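Local coordinates for protein sulfide-quinone reductase (Aquifex aeolicus, PDB 3HYW) that oxidises hydrogen sulfide with FAD and passes the electrons to a membrane quinone, building up polysulfur that is typically released as rings of eight sulfurs, at residues Phe39-Ala44 and Thr383-Tyr388; Ile58-Ala63 and Trp391-Gly396; Leu48-Arg53 and His168-Lys173; Gly14-Tyr19 and Gln319-Val324. One frame throughout, in Å; residues are numbered along the deposited sequence.

Contact 1 of 4, residues Phe39-Ala44 and Thr383-Tyr388; sequences FGFTPA and TAFEKY. With FAD (flavin-adenine dinucleotide), chain G.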
# COMPACT_ATOMS: atom_id res chain seq x y z
N PHE A 39 38.47 -19.22 1.93
CA PHE A 39 37.18 -18.76 2.44
C PHE A 39 36.66 -17.68 1.48
O PHE A 39 37.36 -16.72 1.19
CB PHE A 39 37.30 -18.17 3.86
CG PHE A 39 36.09 -17.35 4.27
CD1 PHE A 39 34.98 -17.96 4.84
CD2 PHE A 39 36.06 -15.97 4.05
CE1 PHE A 39 33.86 -17.21 5.20
CE2 PHE A 39 34.94 -15.21 4.41
CZ PHE A 39 33.85 -15.83 4.99
N GLY A 40 35.43 -17.85 1.01
CA GLY A 40 34.81 -16.85 0.14
C GLY A 40 33.78 -16.05 0.91
O GLY A 40 32.89 -16.62 1.53
N PHE A 41 33.89 -14.72 0.89
CA PHE A 41 32.90 -13.88 1.54
C PHE A 41 31.65 -13.78 0.67
O PHE A 41 31.52 -12.90 -0.20
CB PHE A 41 33.45 -12.50 1.91
CG PHE A 41 32.50 -11.67 2.75
CD1 PHE A 41 32.23 -12.02 4.06
CD2 PHE A 41 31.86 -10.56 2.21
CE1 PHE A 41 31.35 -11.27 4.84
CE2 PHE A 41 30.98 -9.80 2.98
CZ PHE A 41 30.73 -10.16 4.29
N THR A 42 30.74 -14.72 0.91
CA THR A 42 29.52 -14.90 0.12
C THR A 42 28.70 -13.61 -0.08
O THR A 42 28.23 -13.35 -1.20
CB THR A 42 28.64 -16.05 0.70
OG1 THR A 42 29.46 -17.15 1.12
CG2 THR A 42 27.71 -16.55 -0.36
N PRO A 43 28.48 -12.81 0.98
CA PRO A 43 27.73 -11.56 0.80
C PRO A 43 28.29 -10.53 -0.20
O PRO A 43 27.59 -9.58 -0.55
CB PRO A 43 27.71 -10.95 2.21
CG PRO A 43 27.81 -12.12 3.10
CD PRO A 43 28.83 -13.00 2.41
N ALA A 44 29.53 -10.72 -0.65
CA ALA A 44 30.11 -9.84 -1.68
C ALA A 44 30.08 -10.47 -3.07
O ALA A 44 30.59 -9.90 -4.02
CB ALA A 44 31.55 -9.43 -1.30
N THR A 383 29.45 -2.42 3.25
CA THR A 383 30.86 -2.39 2.86
C THR A 383 31.78 -2.52 4.09
O THR A 383 32.74 -3.30 4.07
CB THR A 383 31.20 -1.10 2.07
OG1 THR A 383 30.33 -1.01 0.93
CG2 THR A 383 32.65 -1.10 1.60
N ALA A 384 31.45 -1.78 5.15
CA ALA A 384 32.22 -1.83 6.39
C ALA A 384 32.20 -3.23 7.00
O ALA A 384 33.25 -3.74 7.41
CB ALA A 384 31.72 -0.79 7.39
N PHE A 385 31.03 -3.87 7.02
CA PHE A 385 30.91 -5.22 7.56
C PHE A 385 31.74 -6.26 6.78
O PHE A 385 32.33 -7.16 7.37
CB PHE A 385 29.45 -5.68 7.65
CG PHE A 385 29.31 -7.04 8.27
CD1 PHE A 385 29.51 -7.21 9.64
CD2 PHE A 385 29.04 -8.16 7.49
CE1 PHE A 385 29.42 -8.46 10.21
CE2 PHE A 385 28.94 -9.42 8.06
CZ PHE A 385 29.13 -9.57 9.43
N GLU A 386 31.76 -6.12 5.46
CA GLU A 386 32.60 -6.93 4.58
C GLU A 386 34.07 -6.88 5.03
O GLU A 386 34.68 -7.93 5.26
CB GLU A 386 32.45 -6.45 3.14
CG GLU A 386 33.28 -7.19 2.12
CD GLU A 386 33.19 -6.56 0.75
OE1 GLU A 386 32.05 -6.26 0.31
OE2 GLU A 386 34.25 -6.37 0.12
N LYS A 387 34.61 -5.68 5.18
CA LYS A 387 36.00 -5.50 5.63
C LYS A 387 36.22 -6.12 7.01
O LYS A 387 37.22 -6.81 7.25
CB LYS A 387 36.38 -4.01 5.64
CG LYS A 387 36.17 -3.29 4.30
CD LYS A 387 37.03 -3.91 3.21
CE LYS A 387 36.71 -3.34 1.83
NZ LYS A 387 37.58 -3.98 0.79
N TYR A 388 35.27 -5.88 7.91
CA TYR A 388 35.30 -6.41 9.28
C TYR A 388 35.27 -7.94 9.34
O TYR A 388 36.06 -8.54 10.07
CB TYR A 388 34.17 -5.80 10.12
CG TYR A 388 34.00 -6.41 11.51
CD1 TYR A 388 35.01 -6.30 12.47
CD2 TYR A 388 32.83 -7.08 11.86
CE1 TYR A 388 34.86 -6.85 13.74
CE2 TYR A 388 32.66 -7.63 13.14
CZ TYR A 388 33.68 -7.51 14.07
OH TYR A 388 33.54 -8.05 15.34
PA FAD G . 29.40 -21.55 2.68
O1A FAD G . 29.86 -20.27 3.33
O2A FAD G . 28.98 -21.54 1.25
O5B FAD G . 30.58 -22.61 2.90
C5B FAD G . 30.48 -23.98 2.57
C4B FAD G . 31.91 -24.51 2.47
O4B FAD G . 31.90 -25.93 2.39
C3B FAD G . 32.58 -24.02 1.19
O3B FAD G . 33.94 -23.68 1.50
C2B FAD G . 32.53 -25.23 0.28
O2B FAD G . 33.59 -25.23 -0.67
C1B FAD G . 32.66 -26.37 1.27
N9A FAD G . 32.15 -27.69 0.80
C8A FAD G . 31.03 -27.92 0.08
N7A FAD G . 30.91 -29.26 -0.11
C5A FAD G . 31.97 -29.86 0.49
C6A FAD G . 32.39 -31.18 0.62
N6A FAD G . 31.67 -32.18 0.08
N1A FAD G . 33.53 -31.45 1.31
C2A FAD G . 34.26 -30.47 1.85
N3A FAD G . 33.88 -29.18 1.74
C4A FAD G . 32.74 -28.86 1.07
N1 FAD G . 23.76 -13.82 4.34
C2 FAD G . 23.73 -12.64 5.01
O2 FAD G . 23.54 -12.63 6.24
N3 FAD G . 23.92 -11.46 4.37
C4 FAD G . 24.14 -11.44 3.04
O4 FAD G . 24.31 -10.26 2.37
C4X FAD G . 24.17 -12.64 2.33
N5 FAD G . 24.38 -12.61 0.99
C5X FAD G . 24.42 -13.76 0.29
C6 FAD G . 24.66 -13.71 -1.09
C7 FAD G . 24.70 -14.88 -1.84
C7M FAD G . 24.95 -14.77 -3.34
C8 FAD G . 24.50 -16.10 -1.21
C8M FAD G . 24.53 -17.42 -1.97
C9 FAD G . 24.26 -16.15 0.17
C9A FAD G . 24.23 -14.98 0.94
N10 FAD G . 24.02 -15.01 2.29
C10 FAD G . 23.98 -13.85 2.99
C1' FAD G . 23.74 -16.30 2.97
C2' FAD G . 24.80 -16.98 3.81
O2' FAD G . 25.37 -16.04 4.74
C3' FAD G . 25.84 -17.62 2.89
O3' FAD G . 25.18 -18.56 2.01
C4' FAD G . 26.93 -18.32 3.69
O4' FAD G . 28.05 -18.52 2.82
C5' FAD G . 26.44 -19.65 4.24
O5' FAD G . 27.44 -20.24 5.05
P FAD G . 27.74 -21.83 5.04
O1P FAD G . 28.91 -22.07 5.97
O2P FAD G . 26.46 -22.61 5.24
O3P FAD G . 28.17 -22.15 3.52
O HOH W 1 29.26 -7.31 1.09
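The contact lies between the flavin and quinone pockets, where Phe41 in the loop after strand 38-40 packs on Phe385 and Glu386 of helix 376-395. Phe41 is the centre of an inverse gamma turn, and its CG stands anti to the backbone N (chi1 -172°), which sends the ring across to the helix. Its CE2 lies 3.6 Å from Glu386 CG, so the ring meets the aliphatic part of the acid and not the carboxylate. The outermost atom, Phe41 CZ, is 4.1 Å from Phe385 CD2, which sits at the edge of the Phe41 ring; the two side chains cross at about a right angle. One face of the Phe41 ring carries Pro43 CD, 3.6 Å above its centre. Beyond CG the Glu386 chain is extended, and OE1 comes 3.6 Å from Ala44 CB. A water hydrogen-bonds to Glu386 OE1 at 3.1 Å and, weakly, to Pro43 O, bridging helix and loop. Next along the loop are two FAD-binding residues: Thr42 OG1 hydrogen-bonds to the ribityl O4' of FAD at 2.6 Å, while Pro43 CB approaches FAD O4 at 3.5 Å. From the helix, Phe385 touches the bound decylubiquinone. Glu386 is buried, but its OE1 forms a salt bridge with Arg53, which with the water satisfies that oxygen and would probably favour the ionised form. The contact thus joins the loop that binds the flavin to the helix that touches the quinone, apolar at Phe41 and Phe385 and polar at Glu386.

Contact 2 of 4, residues Ile58-Ala63 and Trp391-Gly396; sequences ISVPLA and WKVRNG. With SO4 (sulfate ion), chain M.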
# COMPACT_ATOMS: atom_id res chain seq x y z
N ILE A 58 37.87 -10.40 -1.58
CA ILE A 58 36.76 -10.97 -0.81
C ILE A 58 36.95 -12.46 -0.54
O ILE A 58 35.98 -13.20 -0.36
CB ILE A 58 35.38 -10.74 -1.50
CG1 ILE A 58 35.33 -11.44 -2.87
CG2 ILE A 58 35.11 -9.24 -1.63
CD1 ILE A 58 33.94 -11.83 -3.34
N SER A 59 38.21 -12.90 -0.51
CA SER A 59 38.55 -14.29 -0.23
C SER A 59 39.82 -14.37 0.62
O SER A 59 40.62 -13.44 0.63
CB SER A 59 38.72 -15.09 -1.52
OG SER A 59 39.65 -14.46 -2.39
N VAL A 60 39.98 -15.50 1.32
CA VAL A 60 41.13 -15.74 2.19
C VAL A 60 41.68 -17.16 1.96
O VAL A 60 40.99 -18.13 2.25
CB VAL A 60 40.75 -15.57 3.69
CG1 VAL A 60 41.97 -15.74 4.60
CG2 VAL A 60 40.10 -14.21 3.95
N PRO A 61 42.91 -17.28 1.42
CA PRO A 61 43.54 -18.61 1.33
C PRO A 61 43.73 -19.24 2.72
O PRO A 61 44.30 -18.61 3.62
CB PRO A 61 44.88 -18.32 0.64
CG PRO A 61 44.66 -17.02 -0.07
CD PRO A 61 43.79 -16.24 0.86
N LEU A 62 43.26 -20.48 2.87
CA LEU A 62 43.18 -21.15 4.18
C LEU A 62 44.41 -21.94 4.61
O LEU A 62 44.70 -22.03 5.80
CB LEU A 62 41.95 -22.05 4.22
CG LEU A 62 40.61 -21.33 4.04
CD1 LEU A 62 39.45 -22.30 3.92
CD2 LEU A 62 40.39 -20.35 5.19
N ALA A 63 45.12 -22.52 3.65
CA ALA A 63 46.29 -23.36 3.94
C ALA A 63 47.39 -22.64 4.72
O ALA A 63 47.92 -23.20 5.68
CB ALA A 63 46.85 -24.00 2.68
N TRP A 391 38.52 -9.46 8.01
CA TRP A 391 39.53 -9.28 9.05
C TRP A 391 39.43 -10.39 10.11
O TRP A 391 40.44 -10.97 10.51
CB TRP A 391 39.40 -7.89 9.70
CG TRP A 391 40.43 -7.67 10.74
CD1 TRP A 391 41.69 -7.16 10.55
CD2 TRP A 391 40.33 -7.97 12.13
NE1 TRP A 391 42.37 -7.13 11.74
CE2 TRP A 391 41.56 -7.62 12.73
CE3 TRP A 391 39.31 -8.50 12.94
CZ2 TRP A 391 41.80 -7.78 14.10
CZ3 TRP A 391 39.55 -8.66 14.29
CH2 TRP A 391 40.78 -8.31 14.86
N LYS A 392 38.20 -10.68 10.55
CA LYS A 392 37.95 -11.71 11.57
C LYS A 392 38.42 -13.10 11.13
O LYS A 392 38.99 -13.84 11.93
CB LYS A 392 36.46 -11.76 11.93
CG LYS A 392 36.00 -10.61 12.81
CD LYS A 392 34.71 -10.96 13.52
CE LYS A 392 33.54 -11.02 12.56
NZ LYS A 392 32.36 -11.56 13.26
N VAL A 393 38.19 -13.43 9.86
CA VAL A 393 38.70 -14.68 9.28
C VAL A 393 40.23 -14.73 9.37
O VAL A 393 40.81 -15.73 9.79
CB VAL A 393 38.20 -14.87 7.81
CG1 VAL A 393 38.82 -16.12 7.17
CG2 VAL A 393 36.68 -14.95 7.76
N ARG A 394 40.86 -13.62 9.01
CA ARG A 394 42.32 -13.52 8.99
C ARG A 394 42.96 -13.45 10.38
O ARG A 394 44.14 -13.72 10.52
CB ARG A 394 42.76 -12.33 8.13
CG ARG A 394 42.46 -12.52 6.64
CD ARG A 394 43.22 -11.50 5.79
NE ARG A 394 42.83 -10.14 6.13
CZ ARG A 394 41.91 -9.42 5.48
NH1 ARG A 394 41.30 -9.92 4.42
NH2 ARG A 394 41.63 -8.19 5.89
N ASN A 395 42.16 -13.11 11.39
CA ASN A 395 42.71 -12.90 12.72
C ASN A 395 42.26 -13.89 13.80
O ASN A 395 42.63 -13.75 14.96
CB ASN A 395 42.54 -11.43 13.14
CG ASN A 395 43.43 -10.50 12.32
OD1 ASN A 395 43.11 -10.14 11.19
ND2 ASN A 395 44.58 -10.14 12.88
N GLY A 396 41.48 -14.89 13.40
CA GLY A 396 41.26 -16.07 14.24
C GLY A 396 40.17 -15.97 15.28
O GLY A 396 40.12 -16.78 16.20
S SO4 M . 44.75 -8.38 8.23
O1 SO4 M . 45.40 -9.42 7.45
O2 SO4 M . 43.31 -8.46 8.07
O3 SO4 M . 45.10 -8.52 9.64
O4 SO4 M . 45.19 -7.08 7.75
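Arg394, near the C-terminal end of helix 376-395, shares Val60 of strand 59-61 with Val393 and then runs on to a sulfate ion. Arg394 CB lies 3.9 Å from SO4 O2. The next atom, Arg394 CG, is set beside the backbone N by chi1 of -68° and packs 3.8 Å from Val60 CG1. Arg394 CD comes 3.4 Å from SO4 O1, and the bend at chi3 (-61°) turns the guanidinium back over the helix. There Arg394 NE donates to SO4 O2 at 2.6 Å, and a weaker bond runs from NE to O1. Arg394 NH2 reaches the same SO4 O2 at 2.8 Å, so one sulfate oxygen is gripped by two N-H groups at the guanidinium edge. The ion probably comes from the crystallisation liquor. Deeper in, Val60 CG2 and Val393 CG1 meet at 4.0 Å, the two valines lying side by side and pointing in opposite senses. Gly396, with positive phi, closes the helix in a Schellman motif. Strand 59-61 pairs antiparallel with strand 38-40, whose Phe39 also packs on Val393, while Val60 additionally touches Leu390 one turn earlier; the two-stranded sheet therefore lies against the last turns of helix 376-395, and Val393 O accepts a bond from Tyr19 OH of helix 12-24.

Contact 3 of 4, residues Leu48-Arg53 and His168-Lys173; sequences LAMGWR and HYELKK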
# COMPACT_ATOMS: atom_id res chain seq x y z
N LEU A 48 30.78 -9.08 -6.75
CA LEU A 48 31.74 -9.73 -7.66
C LEU A 48 31.11 -9.92 -9.04
O LEU A 48 31.76 -9.68 -10.06
CB LEU A 48 32.21 -11.08 -7.10
CG LEU A 48 33.31 -11.83 -7.87
CD1 LEU A 48 34.67 -11.10 -7.79
CD2 LEU A 48 33.47 -13.26 -7.38
N ALA A 49 29.85 -10.34 -9.06
CA ALA A 49 29.10 -10.51 -10.31
C ALA A 49 28.93 -9.20 -11.06
O ALA A 49 28.87 -9.18 -12.29
CB ALA A 49 27.76 -11.15 -10.04
N MET A 50 28.86 -8.10 -10.32
CA MET A 50 28.71 -6.79 -10.94
C MET A 50 30.05 -6.22 -11.42
O MET A 50 30.08 -5.21 -12.11
CB MET A 50 28.02 -5.81 -9.99
CG MET A 50 26.54 -6.08 -9.75
SD MET A 50 25.55 -6.09 -11.25
CE MET A 50 25.99 -4.51 -11.98
N GLY A 51 31.15 -6.87 -11.03
CA GLY A 51 32.48 -6.39 -11.35
C GLY A 51 32.94 -5.32 -10.38
O GLY A 51 33.88 -4.58 -10.66
N TRP A 52 32.26 -5.25 -9.24
CA TRP A 52 32.53 -4.23 -8.23
C TRP A 52 33.54 -4.72 -7.19
O TRP A 52 33.89 -3.99 -6.27
CB TRP A 52 31.24 -3.76 -7.56
CG TRP A 52 30.23 -3.10 -8.48
CD1 TRP A 52 30.43 -2.72 -9.79
CD2 TRP A 52 28.89 -2.71 -8.15
NE1 TRP A 52 29.29 -2.14 -10.29
CE2 TRP A 52 28.33 -2.12 -9.31
CE3 TRP A 52 28.11 -2.82 -6.99
CZ2 TRP A 52 27.02 -1.63 -9.34
CZ3 TRP A 52 26.81 -2.33 -7.02
CH2 TRP A 52 26.28 -1.74 -8.19
N ARG A 53 33.97 -5.98 -7.33
CA ARG A 53 35.00 -6.56 -6.47
C ARG A 53 35.97 -7.38 -7.31
O ARG A 53 35.60 -7.89 -8.36
CB ARG A 53 34.39 -7.48 -5.41
CG ARG A 53 33.44 -6.84 -4.42
CD ARG A 53 34.10 -5.82 -3.49
NE ARG A 53 33.18 -5.47 -2.42
CZ ARG A 53 32.25 -4.51 -2.49
NH1 ARG A 53 31.45 -4.30 -1.45
NH2 ARG A 53 32.12 -3.78 -3.60
N HIS A 168 20.22 -2.26 -12.03
CA HIS A 168 19.53 -0.99 -12.30
C HIS A 168 20.46 0.21 -12.09
O HIS A 168 20.53 1.11 -12.93
CB HIS A 168 18.27 -0.84 -11.42
CG HIS A 168 17.73 0.55 -11.39
ND1 HIS A 168 16.96 1.08 -12.41
CD2 HIS A 168 17.86 1.54 -10.47
CE1 HIS A 168 16.63 2.32 -12.11
NE2 HIS A 168 17.17 2.63 -10.94
N TYR A 169 21.15 0.22 -10.95
CA TYR A 169 22.11 1.26 -10.61
C TYR A 169 23.20 1.38 -11.67
O TYR A 169 23.47 2.47 -12.17
CB TYR A 169 22.72 1.00 -9.22
CG TYR A 169 23.85 1.94 -8.86
CD1 TYR A 169 23.60 3.19 -8.30
CD2 TYR A 169 25.18 1.58 -9.07
CE1 TYR A 169 24.64 4.06 -7.97
CE2 TYR A 169 26.23 2.44 -8.74
CZ TYR A 169 25.95 3.67 -8.19
OH TYR A 169 26.98 4.52 -7.86
N GLU A 170 23.80 0.24 -12.03
CA GLU A 170 24.85 0.19 -13.04
C GLU A 170 24.39 0.70 -14.41
O GLU A 170 25.09 1.46 -15.06
CB GLU A 170 25.40 -1.24 -13.16
CG GLU A 170 26.51 -1.44 -14.20
CD GLU A 170 27.83 -0.78 -13.82
OE1 GLU A 170 28.13 -0.65 -12.61
OE2 GLU A 170 28.58 -0.40 -14.74
N LEU A 171 23.19 0.27 -14.82
CA LEU A 171 22.63 0.69 -16.10
C LEU A 171 22.36 2.19 -16.14
O LEU A 171 22.59 2.84 -17.15
CB LEU A 171 21.35 -0.11 -16.43
CG LEU A 171 21.51 -1.64 -16.58
CD1 LEU A 171 20.17 -2.36 -16.54
CD2 LEU A 171 22.28 -1.99 -17.86
N LYS A 172 21.89 2.73 -15.02
CA LYS A 172 21.67 4.17 -14.87
C LYS A 172 23.00 4.94 -14.86
O LYS A 172 23.08 6.07 -15.35
CB LYS A 172 20.87 4.44 -13.60
CG LYS A 172 20.05 5.72 -13.63
CD LYS A 172 19.03 5.74 -12.49
CE LYS A 172 18.56 7.16 -12.23
NZ LYS A 172 17.43 7.21 -11.25
N LYS A 173 24.04 4.31 -14.31
CA LYS A 173 25.40 4.84 -14.34
C LYS A 173 25.91 4.93 -15.78
O LYS A 173 26.51 5.93 -16.18
CB LYS A 173 26.32 3.96 -13.47
CG LYS A 173 27.76 4.44 -13.33
CD LYS A 173 28.54 3.55 -12.36
CE LYS A 173 30.05 3.83 -12.42
NZ LYS A 173 30.37 5.29 -12.32
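Met50, in the last turn of helix 45-50, and Trp52, just beyond it, close on Glu170 of helix 158-173 in the tight part of this contact. Trp52 NE1 donates to Glu170 OE1 at 3.0 Å with an N-H...O angle of 150°. The oxygen lies in the indole plane, whereas the N-H meets the carboxylate from above its own plane. Glu170 CG is anti to the backbone N and the chain then bends at chi2 (70°), which brings OE1 round to the indole. On the buried side, Met50 CE packs 3.5 Å from Glu170 CB; the methionine is bent at both chi2 and chi3, and its own CB lies 3.6 Å above one face of the Trp52 ring. Between these two residues Gly51 takes positive phi in a Schellman motif that ends the helix and lets the chain turn, so that Met50 and Trp52 both address helix 158-173. Met50 continues inward onto Phe163 and Met166 of that helix and onto Leu136 and Tyr140 of helix 126-141. Glu170 OE2 is held in a salt bridge by Arg174, leaving the carboxylate with a partner on each oxygen. Within the loop, Arg53 NH2 donates to Trp52 O at 3.2 Å from above the carbonyl plane. On the more open side only the rim of Tyr169 takes part, its CD2 meeting Trp52 CH2 at 3.6 Å, the ring planes nearly perpendicular but the approach oblique.

Contact 4 of 4, residues Gly14-Tyr19 and Gln319-Val324; sequences GIATAY and QMAMAV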
# COMPACT_ATOMS: atom_id res chain seq x y z
N GLY A 14 31.63 -23.22 8.96
CA GLY A 14 32.80 -24.04 9.30
C GLY A 14 33.90 -23.27 9.99
O GLY A 14 34.41 -23.69 11.04
N ILE A 15 34.27 -22.14 9.41
CA ILE A 15 35.26 -21.24 10.02
C ILE A 15 34.78 -20.73 11.39
O ILE A 15 35.55 -20.77 12.34
CB ILE A 15 35.64 -20.05 9.07
CG1 ILE A 15 36.30 -20.56 7.78
CG2 ILE A 15 36.53 -19.01 9.80
CD1 ILE A 15 37.73 -21.12 7.93
N ALA A 16 33.53 -20.28 11.48
CA ALA A 16 33.00 -19.77 12.76
C ALA A 16 33.03 -20.84 13.85
O ALA A 16 33.42 -20.55 14.98
CB ALA A 16 31.59 -19.21 12.58
N THR A 17 32.62 -22.06 13.52
CA THR A 17 32.63 -23.15 14.49
C THR A 17 34.06 -23.53 14.90
O THR A 17 34.34 -23.65 16.08
CB THR A 17 31.84 -24.40 13.98
OG1 THR A 17 30.61 -23.97 13.39
CG2 THR A 17 31.53 -25.34 15.15
N ALA A 18 34.95 -23.72 13.93
CA ALA A 18 36.36 -24.02 14.21
C ALA A 18 37.04 -22.96 15.08
O ALA A 18 37.73 -23.31 16.04
CB ALA A 18 37.14 -24.23 12.92
N TYR A 19 36.86 -21.68 14.75
CA TYR A 19 37.45 -20.60 15.54
C TYR A 19 36.82 -20.52 16.93
O TYR A 19 37.54 -20.30 17.91
CB TYR A 19 37.31 -19.24 14.83
CG TYR A 19 38.21 -19.01 13.62
CD1 TYR A 19 38.87 -20.07 12.98
CD2 TYR A 19 38.35 -17.73 13.08
CE1 TYR A 19 39.68 -19.84 11.86
CE2 TYR A 19 39.14 -17.50 11.96
CZ TYR A 19 39.80 -18.55 11.36
OH TYR A 19 40.58 -18.31 10.25
N GLN A 319 25.44 -17.59 15.05
CA GLN A 319 24.77 -18.04 16.27
C GLN A 319 24.70 -19.57 16.38
O GLN A 319 24.90 -20.10 17.47
CB GLN A 319 23.37 -17.43 16.35
CG GLN A 319 23.40 -15.91 16.47
CD GLN A 319 22.03 -15.28 16.38
OE1 GLN A 319 21.06 -15.95 16.03
NE2 GLN A 319 21.94 -13.99 16.69
N MET A 320 24.42 -20.27 15.27
CA MET A 320 24.52 -21.74 15.21
C MET A 320 25.91 -22.18 15.61
O MET A 320 26.06 -23.10 16.40
CB MET A 320 24.28 -22.25 13.79
CG MET A 320 22.87 -22.15 13.29
SD MET A 320 22.85 -22.51 11.53
CE MET A 320 21.20 -22.00 11.09
N ALA A 321 26.92 -21.53 15.04
CA ALA A 321 28.32 -21.83 15.31
C ALA A 321 28.70 -21.65 16.78
O ALA A 321 29.40 -22.50 17.33
CB ALA A 321 29.23 -20.98 14.42
N MET A 322 28.25 -20.56 17.40
CA MET A 322 28.50 -20.32 18.83
C MET A 322 27.86 -21.40 19.69
O MET A 322 28.49 -21.94 20.61
CB MET A 322 27.95 -18.96 19.30
CG MET A 322 28.59 -17.74 18.70
SD MET A 322 27.73 -16.26 19.31
CE MET A 322 27.82 -15.22 17.85
N ALA A 323 26.60 -21.71 19.40
CA ALA A 323 25.86 -22.74 20.13
C ALA A 323 26.52 -24.11 19.99
O ALA A 323 26.70 -24.81 20.99
CB ALA A 323 24.41 -22.79 19.66
N VAL A 324 26.90 -24.47 18.77
CA VAL A 324 27.50 -25.79 18.51
C VAL A 324 28.85 -25.95 19.20
O VAL A 324 29.14 -27.00 19.79
CB VAL A 324 27.62 -26.06 16.99
CG1 VAL A 324 28.62 -27.20 16.71
CG2 VAL A 324 26.24 -26.40 16.41
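Helices 12-24 and 314-332 run in roughly the same direction here, their local axes 8.3 Å apart at closest approach and crossing at -31°. The backbones are closest where Thr17 CA and Ala321 CA lie 4.6 Å apart, a spacing that small side chains make possible. Ala321 points toward the other helix and is touched by two residues: its CB lies 3.5 Å from Ala16 CB, tighter than a usual methyl contact, and 3.5 Å from Thr17 OG1. Thr17 has its hydroxyl beside the backbone N (chi1 -44°), where OG1 hydrogen-bonds to Gly13 O one turn earlier; the polar atom is thereby satisfied within its own helix while it lies against the alanine. The other branch, Thr17 CG2, is anti to the backbone N and packs 3.8 Å from Val324 CG1, one turn on from Ala321. Gly14 and Ala16 fit the glycine-rich Rossmann-type pattern that leads into helix 12-24, where Gly9 to Gly11 and Gly13 bind FAD. That helix follows strand 4-8 of the parallel sheet and rests through Ile15 and Ala18 on strand 29-33, while helix 314-332 begins at the FAD-binding Gly314 and packs through Gln319 and Ala323 against Pro341 of strand 339-341.

Overall arrangement
From the N terminus, strand 4-8 leads into helix 12-24, which opens contact 4; that contact closes at 319-324. Residues 39-44 open contact 1, 48-53 open contact 3 and 58-63 open contact 2. Contact 3 closes first, at 168-173, wholly within the spans of contacts 4 and 1, and crosses contact 2. Contacts 1 and 2 close last, on successive turns of helix 376-395; they cross each other and contact 4. Strands 38-40 and 59-61 pair between contacts 1 and 2, Arg53 ties contact 3 to contact 1, and Tyr19 ties contact 4 to contact 2. Contacts 3 and 4 lie on opposite sides of the chain's centre, their nearest atoms about 17 Å apart.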